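Local atomic coordinates of ferrichrome ABC transporter substrate-binding protein (Staphylococcus pseudintermedius, PDB entry 5FLY), a protein that probably captures ferrichrome-type iron siderophores at the cell surface and passes them to an ABC transporter for uptake. Residues A[173-181]-A[255-263]. Sequence-based numbering, arbitrary orientation.
Sequences KNWGRGSEV and SVYWYNDPY. With 7PG (2,5,8,11,14,17,20,23-octaoxapentacosan-25-ol), chain P.
R177 and W258 meet in the ligand pocket, which holds the polyether 7PG, and both touch the bound chain; in this ferrichrome-binding family the pocket, lined by aromatic rings and arginine, is probably where the siderophore binds. R177 NE lies at the edge of the W258 ring, 3.6 Å from CD1, with the guanidinium and indole planes turned 62° apart. The bend at chi2 (84°) swings the arginine end back to this spot although its CB points away. E162 accepts from both residues, through a salt bridge with R177 NE and a hydrogen bond from W258 NE1, while R177 NH1 donates to W175 O (2.9 Å). 7PG O1 sits 3.5 Å above the centre of the W258 ring, and 7PG C13 lies over a face of W175. E180 OE2 takes two hydrogen bonds: G176 N comes on its syn side (2.8 Å), and N260 ND2 donates from above the carboxylate plane (3.0 Å, 165°). A water links the two backbones, accepting from G178 N and donating to Y257 O and Y259 O, and R177 N adds a weak bond to Y257 O. G176 and G178 belong to a type I' turn, where G176 CA makes a C-H...O contact with W258 O (3.5 Å). The contact thus joins the N-terminal end of helix 179-185 to the link between helices 254-257 and 262-278, with helix 113-124 packing Y113 against E180 and N260.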
# COMPACT_ATOMS: atom_id res chain seq x y z
N LYS A 173 8.60 5.95 -2.33
CA LYS A 173 8.35 4.96 -3.37
C LYS A 173 7.56 3.73 -2.92
O LYS A 173 7.15 2.93 -3.76
CB LYS A 173 9.68 4.50 -3.99
CG LYS A 173 10.43 5.64 -4.67
CD LYS A 173 11.62 5.14 -5.50
CE LYS A 173 12.31 6.28 -6.26
NZ LYS A 173 12.94 7.26 -5.32
N ASN A 174 7.31 3.57 -1.63
CA ASN A 174 6.63 2.36 -1.15
C ASN A 174 5.73 2.66 0.06
O ASN A 174 5.92 2.07 1.13
CB ASN A 174 7.69 1.29 -0.80
CG ASN A 174 7.15 -0.15 -0.88
OD1 ASN A 174 7.39 -0.86 -1.85
ND2 ASN A 174 6.47 -0.59 0.17
N TRP A 175 4.76 3.55 -0.12
CA TRP A 175 3.80 3.85 0.95
C TRP A 175 2.36 3.85 0.44
O TRP A 175 1.51 4.61 0.92
CB TRP A 175 4.15 5.18 1.61
CG TRP A 175 3.86 5.14 3.08
CD1 TRP A 175 2.70 5.48 3.70
CD2 TRP A 175 4.75 4.69 4.11
NE1 TRP A 175 2.81 5.28 5.06
CE2 TRP A 175 4.06 4.80 5.34
CE3 TRP A 175 6.07 4.23 4.12
CZ2 TRP A 175 4.64 4.46 6.55
CZ3 TRP A 175 6.64 3.89 5.33
CH2 TRP A 175 5.92 4.00 6.52
N GLY A 176 2.06 2.98 -0.52
CA GLY A 176 0.73 2.93 -1.09
C GLY A 176 0.43 4.17 -1.90
O GLY A 176 1.34 4.85 -2.36
N ARG A 177 -0.86 4.42 -2.09
CA ARG A 177 -1.36 5.54 -2.88
C ARG A 177 -0.79 5.52 -4.30
O ARG A 177 -0.60 6.58 -4.91
CB ARG A 177 -1.04 6.87 -2.19
CG ARG A 177 -1.78 7.06 -0.89
CD ARG A 177 -1.08 6.41 0.28
NE ARG A 177 -1.75 6.73 1.54
CZ ARG A 177 -1.58 6.07 2.68
NH1 ARG A 177 -0.76 5.03 2.74
NH2 ARG A 177 -2.24 6.45 3.76
N GLY A 178 -0.54 4.33 -4.83
CA GLY A 178 -0.01 4.21 -6.18
C GLY A 178 1.50 4.34 -6.31
O GLY A 178 2.04 4.18 -7.40
N SER A 179 2.19 4.61 -5.20
CA SER A 179 3.63 4.84 -5.25
C SER A 179 4.39 3.62 -5.79
O SER A 179 5.31 3.77 -6.59
CB SER A 179 4.15 5.22 -3.86
OG SER A 179 3.94 4.19 -2.92
N GLU A 180 3.98 2.42 -5.38
CA GLU A 180 4.67 1.23 -5.85
C GLU A 180 4.51 1.08 -7.36
O GLU A 180 5.48 0.81 -8.06
CB GLU A 180 4.13 0.00 -5.13
CG GLU A 180 4.41 0.03 -3.64
CD GLU A 180 3.39 0.81 -2.82
OE1 GLU A 180 2.37 1.29 -3.37
OE2 GLU A 180 3.63 0.91 -1.59
N VAL A 181 3.29 1.28 -7.85
CA VAL A 181 3.06 1.16 -9.28
C VAL A 181 3.82 2.24 -10.06
O VAL A 181 4.47 1.94 -11.07
CB VAL A 181 1.56 1.22 -9.59
CG1 VAL A 181 1.32 1.36 -11.10
CG2 VAL A 181 0.86 -0.00 -9.02
N SER A 255 -9.51 5.87 -1.22
CA SER A 255 -9.94 4.65 -0.52
C SER A 255 -9.58 3.41 -1.33
O SER A 255 -9.39 2.34 -0.77
CB SER A 255 -11.43 4.68 -0.22
OG SER A 255 -12.23 4.52 -1.38
N VAL A 256 -9.50 3.57 -2.65
CA VAL A 256 -9.07 2.49 -3.52
C VAL A 256 -7.55 2.36 -3.49
O VAL A 256 -7.01 1.26 -3.52
CB VAL A 256 -9.54 2.72 -4.98
CG1 VAL A 256 -8.84 1.78 -5.96
CG2 VAL A 256 -11.05 2.54 -5.07
N TYR A 257 -6.87 3.50 -3.43
CA TYR A 257 -5.42 3.56 -3.65
C TYR A 257 -4.54 3.39 -2.40
O TYR A 257 -3.31 3.32 -2.53
CB TYR A 257 -5.07 4.90 -4.31
CG TYR A 257 -5.15 4.89 -5.82
CD1 TYR A 257 -6.37 4.80 -6.48
CD2 TYR A 257 -3.99 4.96 -6.58
CE1 TYR A 257 -6.42 4.77 -7.86
CE2 TYR A 257 -4.04 4.94 -7.95
CZ TYR A 257 -5.27 4.85 -8.59
OH TYR A 257 -5.33 4.83 -9.95
N TRP A 258 -5.12 3.35 -1.21
CA TRP A 258 -4.29 3.30 -0.00
C TRP A 258 -3.35 2.10 0.05
O TRP A 258 -2.23 2.22 0.54
CB TRP A 258 -5.14 3.27 1.26
CG TRP A 258 -5.75 4.58 1.64
CD1 TRP A 258 -5.18 5.81 1.50
CD2 TRP A 258 -7.05 4.78 2.19
NE1 TRP A 258 -6.06 6.78 1.94
CE2 TRP A 258 -7.21 6.16 2.37
CE3 TRP A 258 -8.09 3.91 2.57
CZ2 TRP A 258 -8.38 6.71 2.90
CZ3 TRP A 258 -9.26 4.47 3.09
CH2 TRP A 258 -9.38 5.85 3.26
N TYR A 259 -3.82 0.94 -0.40
CA TYR A 259 -3.10 -0.32 -0.15
C TYR A 259 -2.15 -0.73 -1.29
O TYR A 259 -2.14 -0.10 -2.35
CB TYR A 259 -4.14 -1.42 0.17
CG TYR A 259 -4.85 -1.08 1.47
CD1 TYR A 259 -4.19 -1.24 2.68
CD2 TYR A 259 -6.12 -0.54 1.48
CE1 TYR A 259 -4.79 -0.90 3.88
CE2 TYR A 259 -6.74 -0.19 2.69
CZ TYR A 259 -6.06 -0.37 3.87
OH TYR A 259 -6.64 -0.03 5.07
N ASN A 260 -1.33 -1.75 -1.06
CA ASN A 260 -0.39 -2.22 -2.07
C ASN A 260 -0.36 -3.75 -2.18
O ASN A 260 0.62 -4.33 -2.60
CB ASN A 260 1.03 -1.67 -1.80
CG ASN A 260 1.62 -2.08 -0.44
OD1 ASN A 260 1.09 -2.94 0.26
ND2 ASN A 260 2.73 -1.46 -0.08
N ASP A 261 -1.47 -4.37 -1.79
CA ASP A 261 -1.70 -5.80 -1.99
C ASP A 261 -1.99 -6.12 -3.47
O ASP A 261 -2.33 -5.23 -4.26
CB ASP A 261 -2.88 -6.23 -1.14
CG ASP A 261 -4.14 -5.55 -1.58
OD1 ASP A 261 -4.37 -4.40 -1.15
OD2 ASP A 261 -4.86 -6.13 -2.45
N PRO A 262 -1.92 -7.40 -3.86
CA PRO A 262 -2.15 -7.75 -5.27
C PRO A 262 -3.51 -7.31 -5.84
O PRO A 262 -3.56 -7.00 -7.03
CB PRO A 262 -2.02 -9.28 -5.29
CG PRO A 262 -1.08 -9.57 -4.11
CD PRO A 262 -1.44 -8.55 -3.07
N TYR A 263 -4.60 -7.33 -5.06
CA TYR A 263 -5.90 -6.89 -5.59
C TYR A 263 -5.83 -5.41 -5.91
O TYR A 263 -6.19 -4.97 -6.99
CB TYR A 263 -7.04 -7.16 -4.61
CG TYR A 263 -7.34 -8.61 -4.35
CD1 TYR A 263 -8.11 -9.35 -5.25
CD2 TYR A 263 -6.90 -9.23 -3.19
CE1 TYR A 263 -8.40 -10.68 -5.00
CE2 TYR A 263 -7.19 -10.55 -2.93
CZ TYR A 263 -7.94 -11.28 -3.84
OH TYR A 263 -8.24 -12.61 -3.60
C2 7PG P . -5.06 4.06 5.79
O1 7PG P . -5.90 5.16 5.60
C3 7PG P . -5.21 6.34 5.29
C4 7PG P . -5.09 7.22 6.54
O2 7PG P . -4.74 8.53 6.19
C5 7PG P . -3.60 8.64 5.40
C6 7PG P . -2.78 9.88 5.76
O3 7PG P . -1.42 9.60 5.60
C7 7PG P . -0.77 9.00 6.69
C8 7PG P . 0.59 8.47 6.23
O4 7PG P . 1.25 7.74 7.23
C9 7PG P . 0.55 6.62 7.69
C10 7PG P . 1.45 5.50 8.21
O5 7PG P . 0.78 4.30 7.95
C11 7PG P . 1.51 3.10 8.05
C12 7PG P . 0.82 2.02 7.22
O6 7PG P . 1.66 1.56 6.20
C13 7PG P . 1.48 2.09 4.91
C14 7PG P . 0.16 1.59 4.32
O7 7PG P . 0.38 1.25 2.98
C15 7PG P . -0.45 0.23 2.49
O HOH W 1 -1.44 1.96 -3.93